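Side-chain contacts in protein STE5 (Saccharomyces cerevisiae, PDB 3FZE), which scaffolds pheromone mating signalling in yeast, where its minimal scaffold domain cocatalyses phosphorylation of the MAP kinase Fus3 by Ste7: residues S11-K16 with Y179-S184; V40-K45 with L183-H188; L54-V59 with H73-L78; N63-Y68 with P95-N100. All coordinates share one frame; numbering follows the deposited sequence. Where two conformers were deposited one is given.

Contact 1: S11-K16 with Y179-S184; sequences SLKREK and YSFGLS
Lys-13 and Phe-181 mark the closest approach of the two backbones, with CA atoms 7.2 Å apart. Each lies where a helix is ending. Helix 2-14 runs out at this point, and Lys-16, with positive phi, is the first residue to leave helical geometry. Helix 170-180 ends near here, and Gly-182 is the first residue to leave helical geometry, with a positive phi. Two bonds lead back into the last turn, which makes a Schellman motif. One of them runs from Gly-182 N to Tyr-179 O.

Lys-13 carries the contact from its side. Its CG stands anti to the backbone N (chi1 154°), and the chain beyond is extended. This carries the ammonium group across to the end of the other helix. There NZ donates a hydrogen bond to Ser-180 O, 2.8 Å away. The donor lies in the carbonyl plane, with a C=O...N angle of 146°. The last carbon, CE, also lies close to it, 3.3 Å from Ser-180 O.

Phe-181 lies at the foot of the lysine. Its CZ comes 4.1 Å from Lys-13 CB and meets CA of the same residue obliquely. Phe-51 meets the Phe-181 ring edge-to-face. The Ser-180 hydroxyl bonds within its own helix, to Thr-176 O, and its side chain rests on Ile-9 and Leu-10.

A positive side chain thus meets a backbone carbonyl at the C-terminal end of a helix. The dipole of helix 170-180 would probably favour the ammonium group there.

Contact 2: V40-K45 with L183-H188; sequences VYNSLK and LSFDEH
Phe-185 lies against one turn of helix 35-50, and its ring is where the contact is tight. The backbones come nearest at Asn-42 and Phe-185, whose CA atoms are 6.2 Å apart. Asn-42 CB sits over one face of the ring, 3.8 Å from its centroid and 15° off the normal. This is a CH-pi contact, displaced a little toward the rim. The ring also touches the helix backbone, with CD2 3.6 Å from Asn-42 O.

Phe-185 CG is anti to its own carbonyl carbon (chi1 -47°), and the outer end of the ring comes up to Ser-43. In the conformer given, Ser-43 OG approaches CZ obliquely and is hydrogen-bonded to Val-39 O in its own helix. The ring also touches Val-39 and Ala-46. An alanine in place of Phe-185 would probably leave Asn-42 CB without the ring over it and weaken the hold of this part of the loop on the helix.

Beyond Phe-185 the chain turns away from the helix into solvent. Asp-186, Glu-187 and His-188 are exposed, and the Glu-187 side chain is not modelled past CB. This part is held by local bonds. Asp-186 OD1 accepts from His-188 N at 2.9 Å, an Asx turn, and the nitrogen comes from above the carboxylate plane. A weak bond joins Asp-186 N to Ser-184 OG.

The arrangement is a C-terminal tail laid on a helix that flanks the sheet of an alpha/beta/alpha, vWA-like fold. Phe-185 joins the loop after helix 170-180 to helix 35-50, together with Leu-183, which touches Leu-47 and Ile-49.

Contact 3: L54-V59 with H73-L78; sequences LQFCFV and HKIDSL
Phe-56 and Phe-58 meet Ile-75 in the hydrophobic core of a vWA-like alpha/beta/alpha fold, between the central sheet and the chain on one side of it. The two phenylalanines are alternate residues of strand 55-60, so both project from the same side of the sheet. Ile-75 follows the short helix 71-74 and is the centre of an inverse gamma turn. Its side chain points back toward the strand and also touches Tyr-41 of helix 35-50.

The methyl CD1 of Ile-75 is shared by the two rings. It lies over one face of Phe-56, 4.1 Å from the centroid and 20° off the normal, in a CH-pi contact. The two side chains come from opposite directions. At Phe-58 the same methyl stands near the ring plane, at the edge. One methyl thus meets one ring by its face and the other by its rim.

Phe-56 CG lies between the backbone N and the carbonyl carbon (chi1 76°). This sends the ring out to Lys-74 as well, whose CB meets the ring edge 3.8 Å from CZ. The lysine is extended beyond CG. In the conformer given, its NZ bonds to Tyr-68 O and forms a salt bridge with Asp-67, on the neighbouring strand. A serine at Phe-56 would probably open a gap under the Ile-75 methyl and leave the aliphatic base of Lys-74 without its apolar neighbour.

The apolar contact between Ile-75 CD1 and Phe-58 is the longer one, reaching CE2 at 4.1 Å, against 3.8 Å from CD1 to Phe-56 CZ.

Contact 4: N63-Y68 with P95-N100; sequences NYVLDY and PIWLKN
Tyr-68 and Trp-97 form the aromatic part of the contact, a T-shaped (edge-to-face) pair. The edge of the indole points at the face of the tyrosine. The planes stand at 89°, and the centroid of the six-membered indole ring lies 5.2 Å from that of Tyr-68. Trp-97 CH2 is the leading atom, 3.6 Å from Tyr-68 CD2 and displaced toward the rim of the phenol ring. Trp-97 CG is anti to the backbone N (chi1 172°), and the indole reaches out from helix 95-102 to the strand.

In this vWA-like alpha/beta/alpha fold, strand 65-68 is an outermost strand of the sheet and runs antiparallel to strand 55-60. The helix packs against it through the tryptophan.

The aliphatic part belongs to Val-65. Its CG2 sits over one face of the indole, 4.0 Å from the centroid of the six-membered ring, as a CH-pi contact. CG1 reaches the end of the same ring, 3.6 Å from CH2.

No hydrogen bond crosses between the segments. The backbone N of Trp-97 bonds to Ser-94 OG. Within the strand, Tyr-68 N makes a weak bond to Asp-67 OD1, at 2.9 Å.

Overall arrangement
Contact 3 is the buried one, and contact 1 lies at the surface. Contacts 2 and 4 are partly buried, on opposite sides of the chain's centre. Contacts 3 and 4 reach the same sheet through neighbouring strands, 55-60 and 65-68, which a probable backbone bond joins between Phe-58 O and Leu-66 N. Contacts 1 and 2 share Leu-183 and Ser-184; the chain after helix 170-180 runs from helix 2-14 to helix 35-50. Tyr-41 of contact 2 packs on Ser-77 and Leu-78 of contact 3. The chemistry follows position: aromatic rings meet aliphatic groups in contacts 2, 3 and 4, with methyls in 3 and 4, whereas contact 1 adds a lysine-to-carbonyl hydrogen bond.

Contact 1: S11-K16 with Y179-S184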
# COMPACT_ATOMS: atom_id res chain seq x y z
N SER A 11 4.93 -0.24 14.79
CA SER A 11 4.66 -1.62 15.17
C SER A 11 5.14 -2.57 14.07
O SER A 11 5.80 -3.58 14.34
CB SER A 11 3.17 -1.82 15.44
OG SER A 11 2.91 -3.14 15.87
N LEU A 12 4.82 -2.23 12.83
CA LEU A 12 5.25 -3.04 11.69
C LEU A 12 6.76 -3.09 11.59
O LEU A 12 7.35 -4.16 11.44
CB LEU A 12 4.65 -2.46 10.39
CG LEU A 12 5.27 -2.97 9.09
CD1 LEU A 12 4.87 -4.42 8.85
CD2 LEU A 12 4.86 -2.09 7.91
N LYS A 13 7.39 -1.92 11.66
CA LYS A 13 8.84 -1.82 11.59
C LYS A 13 9.47 -2.68 12.67
O LYS A 13 10.46 -3.38 12.43
CB LYS A 13 9.24 -0.35 11.76
CG LYS A 13 10.62 -0.13 12.32
CD LYS A 13 10.73 1.29 12.87
CE LYS A 13 12.17 1.68 13.15
NZ LYS A 13 12.26 3.15 13.29
N ARG A 14 8.87 -2.65 13.85
CA ARG A 14 9.35 -3.40 15.01
C ARG A 14 9.50 -4.88 14.66
O ARG A 14 10.46 -5.53 15.09
CB ARG A 14 8.36 -3.26 16.17
CG ARG A 14 8.98 -2.99 17.52
CD ARG A 14 8.98 -1.50 17.83
NE ARG A 14 9.17 -1.25 19.26
CZ ARG A 14 9.09 -0.05 19.82
NH1 ARG A 14 8.81 1.02 19.08
NH2 ARG A 14 9.28 0.09 21.13
N GLU A 15 8.56 -5.40 13.88
CA GLU A 15 8.51 -6.83 13.56
C GLU A 15 9.60 -7.28 12.60
O GLU A 15 9.68 -8.46 12.26
CB GLU A 15 7.14 -7.20 12.99
CG GLU A 15 5.97 -6.89 13.91
CD GLU A 15 4.65 -7.39 13.35
OE1 GLU A 15 4.68 -8.27 12.46
OE2 GLU A 15 3.59 -6.91 13.80
N LYS A 16 10.43 -6.34 12.16
CA LYS A 16 11.53 -6.63 11.25
C LYS A 16 11.13 -7.54 10.09
O LYS A 16 11.63 -8.66 9.96
CB LYS A 16 12.73 -7.20 12.01
CG LYS A 16 13.40 -6.18 12.92
CD LYS A 16 14.66 -6.72 13.57
CE LYS A 16 15.29 -5.67 14.46
NZ LYS A 16 16.55 -6.14 15.10
N TYR A 179 10.25 7.23 6.23
CA TYR A 179 11.16 7.79 7.23
C TYR A 179 11.33 6.86 8.43
O TYR A 179 12.40 6.82 9.02
CB TYR A 179 10.74 9.21 7.64
CG TYR A 179 11.26 10.25 6.68
CD1 TYR A 179 10.75 10.35 5.38
CD2 TYR A 179 12.28 11.11 7.05
CE1 TYR A 179 11.24 11.29 4.50
CE2 TYR A 179 12.78 12.05 6.17
CZ TYR A 179 12.26 12.13 4.89
OH TYR A 179 12.77 13.08 4.03
N SER A 180 10.28 6.11 8.77
CA SER A 180 10.39 5.16 9.88
C SER A 180 11.46 4.11 9.58
O SER A 180 12.08 3.56 10.49
CB SER A 180 9.05 4.48 10.16
OG SER A 180 8.10 5.40 10.69
N PHE A 181 11.68 3.84 8.30
CA PHE A 181 12.74 2.92 7.88
C PHE A 181 14.09 3.60 7.60
O PHE A 181 15.04 2.95 7.17
CB PHE A 181 12.29 2.08 6.68
CG PHE A 181 11.27 1.04 7.01
CD1 PHE A 181 11.65 -0.14 7.63
CD2 PHE A 181 9.93 1.23 6.71
CE1 PHE A 181 10.72 -1.11 7.95
CE2 PHE A 181 8.99 0.27 7.03
CZ PHE A 181 9.38 -0.90 7.65
N GLY A 182 14.17 4.90 7.86
CA GLY A 182 15.39 5.66 7.66
C GLY A 182 15.67 5.99 6.20
O GLY A 182 16.83 6.17 5.81
N LEU A 183 14.62 6.08 5.40
CA LEU A 183 14.79 6.43 4.00
C LEU A 183 14.35 7.88 3.77
O LEU A 183 13.69 8.47 4.61
CB LEU A 183 13.98 5.46 3.11
CG LEU A 183 14.32 3.99 3.35
CD1 LEU A 183 13.25 3.08 2.75
CD2 LEU A 183 15.70 3.64 2.81
N SER A 184 14.76 8.45 2.63
CA SER A 184 14.29 9.77 2.22
C SER A 184 14.21 9.82 0.69
O SER A 184 14.51 8.84 0.03
CB SER A 184 15.23 10.87 2.73
OG SER A 184 16.33 11.04 1.86

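Contact 2: V40-K45 with L183-H188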
# COMPACT_ATOMS: atom_id res chain seq x y z
N VAL A 40 3.72 8.90 -4.01
CA VAL A 40 3.61 7.47 -4.23
C VAL A 40 4.83 6.94 -4.99
O VAL A 40 5.47 5.95 -4.58
CB VAL A 40 2.31 7.12 -5.01
CG1 VAL A 40 2.33 5.66 -5.45
CG2 VAL A 40 1.10 7.40 -4.13
N TYR A 41 5.17 7.60 -6.09
CA TYR A 41 6.36 7.22 -6.85
C TYR A 41 7.62 7.29 -6.01
O TYR A 41 8.38 6.33 -5.96
CB TYR A 41 6.50 8.11 -8.10
CG TYR A 41 7.78 7.88 -8.87
CD1 TYR A 41 8.01 6.69 -9.55
CD2 TYR A 41 8.78 8.85 -8.89
CE1 TYR A 41 9.20 6.46 -10.24
CE2 TYR A 41 9.97 8.64 -9.59
CZ TYR A 41 10.17 7.44 -10.26
OH TYR A 41 11.34 7.20 -10.96
N ASN A 42 7.85 8.43 -5.35
CA ASN A 42 9.08 8.60 -4.59
C ASN A 42 9.19 7.59 -3.47
O ASN A 42 10.28 7.12 -3.16
CB ASN A 42 9.19 10.02 -4.03
CG ASN A 42 9.47 11.05 -5.10
OD1 ASN A 42 9.96 10.72 -6.18
ND2 ASN A 42 9.16 12.31 -4.79
N SER A 43 8.06 7.27 -2.85
CA SER A 43 8.07 6.33 -1.73
C SER A 43 8.40 4.92 -2.19
O SER A 43 9.23 4.26 -1.59
CB SER A 43 6.74 6.36 -0.99
OG SER A 43 6.52 7.65 -0.46
N LEU A 44 7.75 4.47 -3.25
CA LEU A 44 8.01 3.13 -3.75
C LEU A 44 9.49 3.00 -4.14
O LEU A 44 10.14 2.01 -3.81
CB LEU A 44 7.08 2.76 -4.90
CG LEU A 44 5.61 2.54 -4.56
CD1 LEU A 44 4.79 2.28 -5.82
CD2 LEU A 44 5.45 1.38 -3.60
N LYS A 45 10.04 4.01 -4.81
CA LYS A 45 11.45 3.98 -5.16
C LYS A 45 12.34 3.93 -3.91
O LYS A 45 13.27 3.13 -3.82
CB LYS A 45 11.83 5.18 -6.04
CG LYS A 45 11.19 5.17 -7.42
CD LYS A 45 11.91 4.24 -8.39
CE LYS A 45 13.28 4.79 -8.77
NZ LYS A 45 13.89 4.04 -9.90
N LEU A 183 14.62 6.08 5.40
CA LEU A 183 14.79 6.43 4.00
C LEU A 183 14.35 7.88 3.77
O LEU A 183 13.69 8.47 4.61
CB LEU A 183 13.98 5.46 3.11
CG LEU A 183 14.32 3.99 3.35
CD1 LEU A 183 13.25 3.08 2.75
CD2 LEU A 183 15.70 3.64 2.81
N SER A 184 14.76 8.45 2.63
CA SER A 184 14.29 9.77 2.22
C SER A 184 14.21 9.82 0.69
O SER A 184 14.51 8.84 0.03
CB SER A 184 15.23 10.87 2.73
OG SER A 184 16.33 11.04 1.86
N PHE A 185 13.81 10.97 0.13
CA PHE A 185 13.68 11.07 -1.32
C PHE A 185 14.82 11.86 -1.97
O PHE A 185 14.73 12.23 -3.15
CB PHE A 185 12.34 11.70 -1.72
CG PHE A 185 11.14 11.12 -1.00
CD1 PHE A 185 10.11 11.94 -0.56
CD2 PHE A 185 11.04 9.75 -0.76
CE1 PHE A 185 9.00 11.42 0.10
CE2 PHE A 185 9.92 9.22 -0.10
CZ PHE A 185 8.91 10.06 0.33
N ASP A 186 15.89 12.13 -1.23
CA ASP A 186 16.95 13.00 -1.73
C ASP A 186 17.84 12.36 -2.79
O ASP A 186 18.69 13.02 -3.39
CB ASP A 186 17.79 13.55 -0.57
CG ASP A 186 18.64 12.47 0.09
OD1 ASP A 186 18.60 11.31 -0.37
OD2 ASP A 186 19.35 12.80 1.06
N GLU A 187 17.66 11.06 -3.01
CA GLU A 187 18.43 10.33 -4.01
C GLU A 187 19.93 10.41 -3.76
O GLU A 187 20.72 10.45 -4.71
CB GLU A 187 18.10 10.83 -5.43
N HIS A 188 20.33 10.45 -2.50
CA HIS A 188 21.74 10.35 -2.15
C HIS A 188 22.11 8.91 -1.80
O HIS A 188 21.36 8.20 -1.13
CB HIS A 188 22.12 11.29 -1.01
CG HIS A 188 23.55 11.16 -0.58
ND1 HIS A 188 24.59 11.72 -1.28
CD2 HIS A 188 24.11 10.54 0.48
CE1 HIS A 188 25.73 11.44 -0.67
NE2 HIS A 188 25.47 10.73 0.40

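Contact 3: L54-V59 with H73-L78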
# COMPACT_ATOMS: atom_id res chain seq x y z
N LEU A 54 10.81 -5.59 -3.01
CA LEU A 54 9.55 -4.90 -2.75
C LEU A 54 8.46 -5.25 -3.77
O LEU A 54 8.68 -5.13 -4.97
CB LEU A 54 9.78 -3.39 -2.77
CG LEU A 54 8.62 -2.52 -2.32
CD1 LEU A 54 8.22 -2.81 -0.87
CD2 LEU A 54 8.99 -1.04 -2.50
N GLN A 55 7.28 -5.63 -3.27
CA GLN A 55 6.12 -5.94 -4.11
C GLN A 55 5.06 -4.87 -3.96
O GLN A 55 4.97 -4.22 -2.91
CB GLN A 55 5.51 -7.28 -3.70
CG GLN A 55 6.49 -8.44 -3.75
CD GLN A 55 6.85 -8.79 -5.17
OE1 GLN A 55 5.98 -9.16 -5.97
NE2 GLN A 55 8.12 -8.67 -5.51
N PHE A 56 4.25 -4.68 -5.00
CA PHE A 56 3.19 -3.70 -4.95
C PHE A 56 1.97 -4.21 -5.69
O PHE A 56 2.05 -5.15 -6.48
CB PHE A 56 3.62 -2.38 -5.60
CG PHE A 56 3.65 -2.44 -7.11
CD1 PHE A 56 2.57 -1.96 -7.85
CD2 PHE A 56 4.72 -3.01 -7.78
CE1 PHE A 56 2.57 -2.03 -9.24
CE2 PHE A 56 4.74 -3.08 -9.17
CZ PHE A 56 3.66 -2.60 -9.89
N CYS A 57 0.85 -3.58 -5.43
CA CYS A 57 -0.36 -3.78 -6.21
C CYS A 57 -1.16 -2.49 -6.17
O CYS A 57 -1.38 -1.94 -5.10
CB CYS A 57 -1.17 -4.92 -5.62
SG CYS A 57 -2.65 -5.33 -6.58
N PHE A 58 -1.54 -2.00 -7.35
CA PHE A 58 -2.41 -0.84 -7.47
C PHE A 58 -3.83 -1.29 -7.80
O PHE A 58 -4.02 -2.14 -8.67
CB PHE A 58 -1.92 0.09 -8.58
CG PHE A 58 -0.75 0.94 -8.19
CD1 PHE A 58 -0.92 2.03 -7.35
CD2 PHE A 58 0.51 0.67 -8.69
CE1 PHE A 58 0.16 2.83 -7.00
CE2 PHE A 58 1.60 1.47 -8.35
CZ PHE A 58 1.42 2.54 -7.49
N VAL A 59 -4.81 -0.72 -7.10
CA VAL A 59 -6.22 -1.09 -7.26
C VAL A 59 -7.04 0.18 -7.46
O VAL A 59 -6.81 1.18 -6.79
CB VAL A 59 -6.73 -1.84 -6.02
CG1 VAL A 59 -8.20 -2.25 -6.19
CG2 VAL A 59 -5.84 -3.05 -5.75
N HIS A 73 10.88 -3.88 -11.01
CA HIS A 73 10.53 -4.30 -12.37
C HIS A 73 9.59 -3.32 -13.09
O HIS A 73 9.80 -3.00 -14.26
CB HIS A 73 9.91 -5.69 -12.33
CG HIS A 73 9.47 -6.20 -13.67
ND1 HIS A 73 8.33 -6.95 -13.84
CD2 HIS A 73 10.03 -6.06 -14.90
CE1 HIS A 73 8.21 -7.26 -15.12
NE2 HIS A 73 9.22 -6.73 -15.78
N LYS A 74 8.57 -2.83 -12.38
CA LYS A 74 7.51 -2.10 -13.05
C LYS A 74 7.48 -0.59 -12.82
O LYS A 74 7.00 0.16 -13.66
CB LYS A 74 6.16 -2.73 -12.72
CG LYS A 74 6.00 -4.12 -13.33
CD LYS A 74 4.62 -4.69 -13.15
CE LYS A 74 4.44 -5.94 -13.99
NZ LYS A 74 3.08 -6.55 -13.82
N ILE A 75 8.01 -0.14 -11.68
CA ILE A 75 7.96 1.29 -11.36
C ILE A 75 9.18 2.00 -11.92
O ILE A 75 10.18 2.24 -11.23
CB ILE A 75 7.75 1.57 -9.86
CG1 ILE A 75 6.60 0.73 -9.30
CG2 ILE A 75 7.50 3.06 -9.61
CD1 ILE A 75 5.28 0.88 -10.04
N ASP A 76 9.08 2.31 -13.21
CA ASP A 76 10.17 2.85 -14.01
C ASP A 76 10.32 4.36 -13.84
O ASP A 76 11.43 4.87 -13.72
CB ASP A 76 9.91 2.52 -15.49
CG ASP A 76 11.06 2.94 -16.38
OD1 ASP A 76 12.21 2.56 -16.09
OD2 ASP A 76 10.80 3.65 -17.38
N SER A 77 9.20 5.06 -13.84
CA SER A 77 9.20 6.51 -13.76
C SER A 77 7.87 6.94 -13.18
O SER A 77 7.02 6.11 -12.90
CB SER A 77 9.36 7.11 -15.15
OG SER A 77 8.14 7.00 -15.88
N LEU A 78 7.71 8.25 -13.00
CA LEU A 78 6.45 8.79 -12.51
C LEU A 78 5.29 8.39 -13.41
O LEU A 78 4.20 8.10 -12.92
CB LEU A 78 6.52 10.32 -12.39
CG LEU A 78 5.26 11.01 -11.87
CD1 LEU A 78 4.88 10.50 -10.48
CD2 LEU A 78 5.46 12.52 -11.87

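Contact 4: N63-Y68 with P95-N100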
# COMPACT_ATOMS: atom_id res chain seq x y z
N ASN A 63 -12.24 -1.60 -7.16
CA ASN A 63 -11.59 -2.85 -6.77
C ASN A 63 -10.99 -3.67 -7.92
O ASN A 63 -10.75 -4.87 -7.79
CB ASN A 63 -12.51 -3.72 -5.91
CG ASN A 63 -11.74 -4.78 -5.15
OD1 ASN A 63 -10.71 -4.48 -4.54
ND2 ASN A 63 -12.22 -6.02 -5.20
N TYR A 64 -10.72 -3.00 -9.03
CA TYR A 64 -10.00 -3.62 -10.14
C TYR A 64 -8.49 -3.45 -10.04
O TYR A 64 -7.98 -2.36 -9.78
CB TYR A 64 -10.47 -3.08 -11.49
CG TYR A 64 -11.89 -3.47 -11.79
CD1 TYR A 64 -12.18 -4.73 -12.30
CD2 TYR A 64 -12.93 -2.60 -11.52
CE1 TYR A 64 -13.48 -5.11 -12.56
CE2 TYR A 64 -14.25 -2.97 -11.79
CZ TYR A 64 -14.51 -4.23 -12.31
OH TYR A 64 -15.82 -4.60 -12.57
N VAL A 65 -7.78 -4.55 -10.28
CA VAL A 65 -6.32 -4.55 -10.23
C VAL A 65 -5.78 -3.85 -11.46
O VAL A 65 -6.11 -4.22 -12.59
CB VAL A 65 -5.76 -5.98 -10.20
CG1 VAL A 65 -4.22 -5.96 -10.28
CG2 VAL A 65 -6.23 -6.73 -8.96
N LEU A 66 -4.94 -2.84 -11.24
CA LEU A 66 -4.37 -2.05 -12.32
C LEU A 66 -2.97 -2.52 -12.71
O LEU A 66 -2.63 -2.56 -13.89
CB LEU A 66 -4.35 -0.57 -11.95
CG LEU A 66 -5.70 0.03 -11.56
CD1 LEU A 66 -5.56 1.51 -11.26
CD2 LEU A 66 -6.73 -0.19 -12.67
N ASP A 67 -2.17 -2.88 -11.72
CA ASP A 67 -0.85 -3.42 -11.99
C ASP A 67 -0.33 -3.95 -10.68
O ASP A 67 -0.89 -3.66 -9.62
CB ASP A 67 0.08 -2.35 -12.56
CG ASP A 67 1.30 -2.95 -13.23
OD1 ASP A 67 1.27 -4.16 -13.54
OD2 ASP A 67 2.28 -2.20 -13.44
N TYR A 68 0.71 -4.76 -10.75
CA TYR A 68 1.22 -5.44 -9.56
C TYR A 68 2.55 -6.07 -9.89
O TYR A 68 2.92 -6.20 -11.05
CB TYR A 68 0.26 -6.54 -9.12
CG TYR A 68 0.10 -7.60 -10.17
CD1 TYR A 68 1.00 -8.65 -10.27
CD2 TYR A 68 -0.94 -7.53 -11.09
CE1 TYR A 68 0.86 -9.61 -11.25
CE2 TYR A 68 -1.08 -8.48 -12.07
CZ TYR A 68 -0.18 -9.52 -12.14
OH TYR A 68 -0.34 -10.46 -13.13
N PRO A 95 -7.10 -10.31 -1.35
CA PRO A 95 -5.81 -10.72 -0.80
C PRO A 95 -5.39 -12.11 -1.29
O PRO A 95 -4.23 -12.29 -1.65
CB PRO A 95 -6.06 -10.71 0.71
CG PRO A 95 -7.11 -9.66 0.89
CD PRO A 95 -8.01 -9.78 -0.32
N ILE A 96 -6.32 -13.06 -1.31
CA ILE A 96 -5.97 -14.40 -1.80
C ILE A 96 -5.54 -14.36 -3.27
O ILE A 96 -4.59 -15.04 -3.65
CB ILE A 96 -7.10 -15.44 -1.59
CG1 ILE A 96 -6.60 -16.83 -1.99
CG2 ILE A 96 -8.33 -15.08 -2.40
CD1 ILE A 96 -5.32 -17.24 -1.30
N TRP A 97 -6.23 -13.57 -4.09
CA TRP A 97 -5.80 -13.41 -5.47
C TRP A 97 -4.35 -12.93 -5.50
O TRP A 97 -3.52 -13.45 -6.25
CB TRP A 97 -6.68 -12.43 -6.25
CG TRP A 97 -6.10 -12.15 -7.61
CD1 TRP A 97 -6.30 -12.87 -8.75
CD2 TRP A 97 -5.18 -11.10 -7.95
NE1 TRP A 97 -5.57 -12.34 -9.78
CE2 TRP A 97 -4.87 -11.25 -9.32
CE3 TRP A 97 -4.59 -10.06 -7.23
CZ2 TRP A 97 -4.01 -10.39 -9.99
CZ3 TRP A 97 -3.73 -9.20 -7.90
CH2 TRP A 97 -3.44 -9.37 -9.26
N LEU A 98 -4.05 -11.92 -4.68
CA LEU A 98 -2.70 -11.36 -4.65
C LEU A 98 -1.67 -12.39 -4.19
O LEU A 98 -0.61 -12.52 -4.80
CB LEU A 98 -2.65 -10.11 -3.77
CG LEU A 98 -1.33 -9.32 -3.80
CD1 LEU A 98 -1.07 -8.70 -5.18
CD2 LEU A 98 -1.32 -8.26 -2.69
N LYS A 99 -1.98 -13.14 -3.13
CA LYS A 99 -1.05 -14.15 -2.65
C LYS A 99 -0.79 -15.21 -3.72
O LYS A 99 0.36 -15.58 -3.97
CB LYS A 99 -1.54 -14.80 -1.35
CG LYS A 99 -0.61 -15.88 -0.81
CD LYS A 99 -1.02 -17.27 -1.27
CE LYS A 99 -0.06 -18.34 -0.74
NZ LYS A 99 -0.69 -19.70 -0.73
N ASN A 100 -1.85 -15.69 -4.35
CA ASN A 100 -1.72 -16.70 -5.41
C ASN A 100 -0.91 -16.20 -6.61
O ASN A 100 -0.17 -16.96 -7.25
CB ASN A 100 -3.09 -17.20 -5.85
CG ASN A 100 -3.72 -18.14 -4.83
OD1 ASN A 100 -3.03 -18.77 -4.04
ND2 ASN A 100 -5.05 -18.22 -4.84